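Local atomic coordinates of De Novo Protein OR329 (Artificial gene, PDB entry 4HXT), a protein that has no known natural function, being an engineered armadillo-like repeat protein probably designed to self-assemble into a cyclic homo-oligomer. Residues E5-L10 and R24-I29; E59-A64 and S100-E105; G86-L91 and R108-I113. One frame throughout, in Å; residues are numbered along the deposited sequence.

Contact 1. Residues E5-L10 and R24-I29; sequences EKLVKL and RDLAEI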
# COMPACT_ATOMS: atom_id res chain seq x y z
N GLU A 5 16.01 0.17 30.22
CA GLU A 5 15.15 -0.68 31.02
C GLU A 5 14.82 -0.02 32.36
O GLU A 5 13.74 -0.22 32.91
CB GLU A 5 15.80 -2.05 31.23
CG GLU A 5 15.95 -2.82 29.92
CD GLU A 5 16.59 -4.18 30.10
OE1 GLU A 5 17.76 -4.23 30.53
OE2 GLU A 5 15.91 -5.18 29.81
N LYS A 6 15.76 0.76 32.89
CA LYS A 6 15.54 1.46 34.15
C LYS A 6 14.49 2.55 33.96
O LYS A 6 13.60 2.72 34.79
CB LYS A 6 16.85 2.04 34.66
CG LYS A 6 17.81 0.99 35.19
CD LYS A 6 19.09 1.61 35.75
CE LYS A 6 19.95 0.54 36.42
NZ LYS A 6 21.25 1.07 36.93
N LEU A 7 14.59 3.30 32.87
CA LEU A 7 13.63 4.35 32.57
C LEU A 7 12.23 3.76 32.46
O LEU A 7 11.27 4.30 33.00
CB LEU A 7 13.99 5.03 31.25
CG LEU A 7 14.71 6.39 31.28
CD1 LEU A 7 15.64 6.47 32.47
CD2 LEU A 7 15.46 6.58 29.98
N VAL A 8 12.12 2.65 31.73
CA VAL A 8 10.85 1.98 31.52
C VAL A 8 10.25 1.52 32.84
O VAL A 8 9.03 1.43 32.99
CB VAL A 8 11.01 0.76 30.58
CG1 VAL A 8 9.72 -0.06 30.56
CG2 VAL A 8 11.37 1.23 29.17
N LYS A 9 11.11 1.23 33.81
CA LYS A 9 10.63 0.80 35.12
C LYS A 9 10.05 1.99 35.87
O LYS A 9 9.04 1.87 36.57
CB LYS A 9 11.77 0.18 35.94
CG LYS A 9 11.28 -0.58 37.16
CD LYS A 9 12.42 -1.04 38.05
CE LYS A 9 11.92 -1.99 39.12
NZ LYS A 9 10.72 -1.44 39.83
N LEU A 10 10.68 3.15 35.71
CA LEU A 10 10.23 4.37 36.38
C LEU A 10 8.88 4.85 35.85
O LEU A 10 8.19 5.65 36.49
CB LEU A 10 11.29 5.47 36.19
CG LEU A 10 12.64 5.19 36.85
CD1 LEU A 10 13.66 6.25 36.46
CD2 LEU A 10 12.46 5.15 38.37
N ARG A 24 9.41 11.51 29.45
CA ARG A 24 10.07 12.61 28.76
C ARG A 24 11.47 12.19 28.33
O ARG A 24 11.88 12.45 27.19
CB ARG A 24 10.11 13.84 29.67
CG ARG A 24 10.34 15.15 28.94
CD ARG A 24 9.67 16.32 29.65
NE ARG A 24 10.12 16.50 31.03
CZ ARG A 24 9.40 16.19 32.11
NH1 ARG A 24 8.18 15.68 31.97
NH2 ARG A 24 9.88 16.42 33.32
N ASP A 25 12.20 11.52 29.22
CA ASP A 25 13.54 11.07 28.87
C ASP A 25 13.48 10.02 27.76
O ASP A 25 14.34 9.99 26.89
CB ASP A 25 14.26 10.49 30.10
CG ASP A 25 14.56 11.54 31.14
OD1 ASP A 25 14.91 12.68 30.76
OD2 ASP A 25 14.47 11.23 32.35
N LEU A 26 12.45 9.18 27.79
CA LEU A 26 12.30 8.16 26.76
C LEU A 26 11.96 8.83 25.43
O LEU A 26 12.41 8.39 24.37
CB LEU A 26 11.22 7.15 27.15
CG LEU A 26 11.66 6.11 28.18
CD1 LEU A 26 10.46 5.34 28.71
CD2 LEU A 26 12.66 5.16 27.54
N ALA A 27 11.17 9.90 25.48
CA ALA A 27 10.80 10.63 24.27
C ALA A 27 12.06 11.21 23.64
O ALA A 27 12.26 11.12 22.42
CB ALA A 27 9.81 11.74 24.62
N GLU A 28 12.93 11.79 24.47
CA GLU A 28 14.18 12.36 23.99
C GLU A 28 15.05 11.27 23.38
O GLU A 28 15.63 11.46 22.31
CB GLU A 28 14.92 13.05 25.14
CG GLU A 28 14.59 14.53 25.28
CD GLU A 28 14.65 15.03 26.71
OE1 GLU A 28 15.67 14.78 27.39
OE2 GLU A 28 13.68 15.67 27.16
N ILE A 29 15.15 10.13 24.05
CA ILE A 29 15.94 9.02 23.55
C ILE A 29 15.38 8.54 22.22
O ILE A 29 16.13 8.16 21.31
CB ILE A 29 15.95 7.84 24.55
CG1 ILE A 29 16.70 8.24 25.82
CG2 ILE A 29 16.61 6.62 23.90
CD1 ILE A 29 16.80 7.14 26.86

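Contact 2. Residues E59-A64 and S100-E105; sequences EVQKEA and SEVQKE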
# COMPACT_ATOMS: atom_id res chain seq x y z
N GLU A 59 -0.89 15.31 32.19
CA GLU A 59 0.53 15.56 32.03
C GLU A 59 1.25 14.26 31.67
O GLU A 59 2.17 14.26 30.85
CB GLU A 59 1.13 16.15 33.31
CG GLU A 59 0.60 17.53 33.64
CD GLU A 59 0.75 18.50 32.48
OE1 GLU A 59 1.90 18.71 32.03
OE2 GLU A 59 -0.28 19.04 32.02
N VAL A 60 0.83 13.17 32.30
CA VAL A 60 1.43 11.87 32.03
C VAL A 60 1.02 11.39 30.64
O VAL A 60 1.83 10.88 29.89
CB VAL A 60 0.99 10.82 33.08
CG1 VAL A 60 1.52 9.44 32.69
CG2 VAL A 60 1.50 11.22 34.45
N GLN A 61 -0.26 11.57 30.31
CA GLN A 61 -0.77 11.18 29.00
C GLN A 61 -0.00 11.88 27.89
O GLN A 61 0.44 11.24 26.94
CB GLN A 61 -2.24 11.56 28.86
CG GLN A 61 -3.19 10.80 29.76
CD GLN A 61 -4.63 11.20 29.49
OE1 GLN A 61 -4.98 12.37 29.58
NE2 GLN A 61 -5.46 10.22 29.14
N LYS A 62 0.14 13.19 28.02
CA LYS A 62 0.83 13.99 27.02
C LYS A 62 2.27 13.53 26.80
O LYS A 62 2.72 13.41 25.66
CB LYS A 62 0.79 15.47 27.42
CG LYS A 62 2.13 16.15 27.59
CD LYS A 62 1.96 17.57 28.11
CE LYS A 62 3.30 18.22 28.41
NZ LYS A 62 3.14 19.61 28.92
N GLU A 63 3.00 13.26 27.89
CA GLU A 63 4.39 12.82 27.78
C GLU A 63 4.50 11.41 27.23
O GLU A 63 5.44 11.10 26.49
CB GLU A 63 5.10 12.90 29.14
CG GLU A 63 5.35 14.32 29.63
CD GLU A 63 6.05 15.18 28.59
OE1 GLU A 63 7.01 14.70 27.96
OE2 GLU A 63 5.64 16.34 28.41
N ALA A 64 3.56 10.54 27.59
CA ALA A 64 3.59 9.17 27.09
C ALA A 64 3.27 9.20 25.59
O ALA A 64 3.92 8.51 24.80
CB ALA A 64 2.58 8.31 27.83
N SER A 100 -5.37 20.19 24.96
CA SER A 100 -4.81 20.40 23.63
C SER A 100 -3.47 19.74 23.35
O SER A 100 -3.21 19.32 22.22
CB SER A 100 -4.72 21.90 23.32
OG SER A 100 -3.83 22.57 24.20
N GLU A 101 -2.61 19.67 24.35
CA GLU A 101 -1.30 19.06 24.17
C GLU A 101 -1.46 17.55 23.99
O GLU A 101 -0.73 16.93 23.21
CB GLU A 101 -0.41 19.35 25.39
CG GLU A 101 1.08 19.30 25.10
CD GLU A 101 1.48 20.22 23.95
OE1 GLU A 101 1.02 21.38 23.92
OE2 GLU A 101 2.27 19.77 23.09
N VAL A 102 -2.41 16.96 24.70
CA VAL A 102 -2.67 15.53 24.58
C VAL A 102 -3.20 15.27 23.17
O VAL A 102 -2.80 14.32 22.51
CB VAL A 102 -3.74 15.06 25.61
CG1 VAL A 102 -4.15 13.62 25.33
CG2 VAL A 102 -3.18 15.17 27.02
N GLN A 103 -4.10 16.14 22.71
CA GLN A 103 -4.67 16.02 21.38
C GLN A 103 -3.59 16.08 20.32
O GLN A 103 -3.56 15.27 19.40
CB GLN A 103 -5.65 17.15 21.11
CG GLN A 103 -6.97 17.04 21.81
CD GLN A 103 -7.94 18.08 21.31
OE1 GLN A 103 -7.77 19.27 21.56
NE2 GLN A 103 -8.96 17.64 20.57
N LYS A 104 -2.72 17.07 20.47
CA LYS A 104 -1.63 17.30 19.53
C LYS A 104 -0.66 16.12 19.47
O LYS A 104 -0.31 15.66 18.39
CB LYS A 104 -0.87 18.56 19.93
CG LYS A 104 0.32 18.88 19.06
CD LYS A 104 1.27 19.86 19.74
CE LYS A 104 0.54 21.13 20.20
NZ LYS A 104 1.45 22.06 20.93
N GLU A 105 -0.24 15.63 20.64
CA GLU A 105 0.68 14.50 20.68
C GLU A 105 0.01 13.24 20.14
O GLU A 105 0.64 12.46 19.41
CB GLU A 105 1.16 14.24 22.11
CG GLU A 105 2.08 15.32 22.67
CD GLU A 105 3.24 15.67 21.75
OE1 GLU A 105 3.72 14.78 21.03
OE2 GLU A 105 3.67 16.84 21.76

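Contact 3. Residues G86-L91 and R108-I113; sequences GGVEVL and RALANI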
# COMPACT_ATOMS: atom_id res chain seq x y z
N GLY A 86 -1.95 -2.42 21.00
CA GLY A 86 -3.25 -1.77 21.06
C GLY A 86 -3.17 -0.26 21.23
O GLY A 86 -4.15 0.38 21.63
N GLY A 87 -2.01 0.31 20.92
CA GLY A 87 -1.83 1.74 21.06
C GLY A 87 -2.68 2.65 20.18
O GLY A 87 -2.98 3.77 20.57
N VAL A 88 -3.06 2.17 19.00
CA VAL A 88 -3.86 2.98 18.08
C VAL A 88 -5.25 3.32 18.62
O VAL A 88 -5.68 4.47 18.58
CB VAL A 88 -3.99 2.28 16.71
CG1 VAL A 88 -5.01 3.01 15.84
CG2 VAL A 88 -2.64 2.25 16.01
N GLU A 89 -5.96 2.31 19.12
CA GLU A 89 -7.30 2.52 19.66
C GLU A 89 -7.26 3.55 20.79
O GLU A 89 -8.14 4.40 20.90
CB GLU A 89 -7.85 1.17 20.16
CG GLU A 89 -9.33 1.15 20.54
CD GLU A 89 -9.60 1.75 21.91
OE1 GLU A 89 -8.76 1.57 22.82
OE2 GLU A 89 -10.66 2.39 22.08
N VAL A 90 -6.22 3.47 21.62
CA VAL A 90 -6.08 4.39 22.74
C VAL A 90 -5.73 5.80 22.26
O VAL A 90 -6.27 6.79 22.76
CB VAL A 90 -5.00 3.91 23.73
CG1 VAL A 90 -5.04 4.75 25.00
CG2 VAL A 90 -5.22 2.43 24.05
N LEU A 91 -4.83 5.90 21.29
CA LEU A 91 -4.45 7.21 20.77
C LEU A 91 -5.65 7.88 20.13
O LEU A 91 -5.81 9.10 20.21
CB LEU A 91 -3.32 7.07 19.75
CG LEU A 91 -1.96 6.67 20.31
CD1 LEU A 91 -1.04 6.28 19.17
CD2 LEU A 91 -1.36 7.81 21.13
N ARG A 108 -0.13 13.61 16.42
CA ARG A 108 1.21 13.49 15.85
C ARG A 108 1.63 12.02 15.83
O ARG A 108 2.26 11.56 14.87
CB ARG A 108 2.22 14.31 16.65
CG ARG A 108 3.62 14.28 16.06
CD ARG A 108 4.53 15.33 16.70
NE ARG A 108 4.93 14.99 18.06
CZ ARG A 108 5.95 14.19 18.37
NH1 ARG A 108 6.68 13.63 17.42
NH2 ARG A 108 6.24 13.95 19.64
N ALA A 109 1.29 11.28 16.88
CA ALA A 109 1.65 9.86 16.94
C ALA A 109 0.92 9.09 15.84
O ALA A 109 1.51 8.25 15.15
CB ALA A 109 1.30 9.28 18.30
N LEU A 110 -0.37 9.39 15.68
CA LEU A 110 -1.17 8.72 14.66
C LEU A 110 -0.65 9.09 13.27
O LEU A 110 -0.61 8.25 12.37
CB LEU A 110 -2.64 9.09 14.83
CG LEU A 110 -3.30 8.40 16.02
CD1 LEU A 110 -4.72 8.92 16.22
CD2 LEU A 110 -3.33 6.90 15.77
N ALA A 111 -0.25 10.34 13.10
CA ALA A 111 0.29 10.79 11.82
C ALA A 111 1.55 9.99 11.49
O ALA A 111 1.73 9.53 10.35
CB ALA A 111 0.60 12.29 11.86
N ASN A 112 2.42 9.80 12.48
CA ASN A 112 3.66 9.05 12.26
C ASN A 112 3.37 7.58 12.02
O ASN A 112 4.00 6.94 11.18
CB ASN A 112 4.61 9.22 13.45
CG ASN A 112 5.14 10.63 13.56
OD1 ASN A 112 4.93 11.45 12.67
ND2 ASN A 112 5.84 10.92 14.66
N ILE A 113 2.41 7.04 12.76
CA ILE A 113 2.03 5.64 12.57
C ILE A 113 1.53 5.49 11.13
O ILE A 113 1.88 4.53 10.44
CB ILE A 113 0.90 5.23 13.56
CG1 ILE A 113 1.47 5.13 14.98
CG2 ILE A 113 0.28 3.92 13.13
CD1 ILE A 113 0.41 4.97 16.07

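Contact 1. Residues E5-L10 and R24-I29
D25 brings the one planar side-chain group among the residues that touch here, yet L7 meets neither face nor edge of its carboxylate. The leucine instead puts CD2 against the methylene below it, with L7 CD2 to D25 CB at 4.1 Å. Aspartate suits this margin, since its CB can close on a hydrocarbon while its oxygens stay off the leucine. The rest of the contact is aliphatic. L26 folds its CG beside its own backbone N (chi1 -78°), and its two methyls are divided between neighbouring residues of the first helix: CD2 comes within 3.9 Å of L7 CB, while CD1 faces V8 CG2 at 4.2 Å. L7 and L26 run by each other in opposing senses, so the flank of one branched chain lies along the flank of the other. The segments 5-10 and 24-29, on helices 3-10 and 16-30, run roughly antiparallel at 142° and belong to the N-terminal end of an alpha-solenoid of armadillo type, in which layers of helices stack through leucine, isoleucine, valine and alanine. The ends of I29 and L7 meet head-on. The separation of I29 CD1 from L7 CD2, 3.4 Å, is tighter than normal carbon contact, and with L7 lying off its usual torsions the exact place of that methyl is doubtful. Helix 34-42 adds to this core, I40 packing on both L26 and I29 and A36 on I29.

Contact 2. Residues E59-A64 and S100-E105
K62 lays its aliphatic chain obliquely across the base of E101, where two helices of successive armadillo repeats run side by side, nearly parallel at 22°. Between these two side chains the nearest approach is K62 CD to E101 CG, 3.6 Å, a contact between methylenes. Lysine and glutamate suit this partly exposed surface because each offers hydrocarbon for packing and a charged end for a salt bridge on its own helix. The ammonium of K62 passes E101 by and makes a weak salt bridge back to E59. E101 starts with CG anti to its backbone N (chi1 -155°) and then bends at chi2, which turns its carboxylate toward K104 one turn further on. Replacing it with alanine would probably leave K104 without its salt-bridge mate and take away the methylene on which K62 CD rests. Deeper in, V102 is buried and inserts CG2 beside K62, 4.0 Å from K62 CB, and against Q61 CB. Valine suits the spot because its branch at CB puts one methyl against both neighbours without a polar group to satisfy. Q61 sends its amide away to the carbonyl oxygen of L53. E105, also buried, rests CG 3.6 Å from K62 O, while its carboxylate is bound by R108 in a salt bridge. K104 NZ approaches E101 OE1 from the syn side at 3.1 Å, 20° out of the carboxylate plane.

Contact 3. Residues G86-L91 and R108-I113
The helical segments 87-91 and 108-113 meet at 142°, roughly antiparallel, with L91 CA and L110 CA 7.1 Å apart, the first starting straight after G86, whose positive phi of 74° favours glycine as it ends the preceding helix in a Schellman motif and occupies the N-cap position of helix 87-94. Both lie within one armadillo repeat, and their contact is part of its hydrophobic core: all five residues that touch are buried and apolar. L91 is the main contributor. Its CG stands beside its backbone N (chi1 -70°), which carries CD1 across to the other helix, where it sits 3.7 Å from I113 CD1 and 3.9 Å from A109 CB. A109 and I113 are one turn apart, so a single leucine methyl touches both. Alanine suits A109, whose short side chain is met by L91 and by A69 of helix 58-71. I113 extends its CD1 to a second partner, V88 CG2, at 4.1 Å, crossing the valine at a slant. V88 lies a turn before L91 on the same face, and its other methyl, CG1, approaches L110 CD2. Helix 118-126 adds I124, which packs on V88, L110 and I113. The end of L110 comes in on L91: its CG is 4.0 Å from L91 CB, and its CD1 lies 4.1 Å from L91 O.

From contact 1 at the N-terminal end, about 23 Å from the chain's centre, the three contacts step inward to contact 3, about 7 Å from it. Contact 1 closes along the chain before either of the others opens, whereas contacts 2 and 3 alternate their segments and share helix 100-113. The centres of contacts 2 and 3 are about 12 Å apart, those of contacts 1 and 2 about 16 Å, and R24 touches E63 to bridge the latter pair. Contacts 1 and 3 join roughly antiparallel helices at the same angle, while contact 2 joins neighbouring, nearly parallel ones: together they show how the solenoid holds each layer together and stacks it on the next.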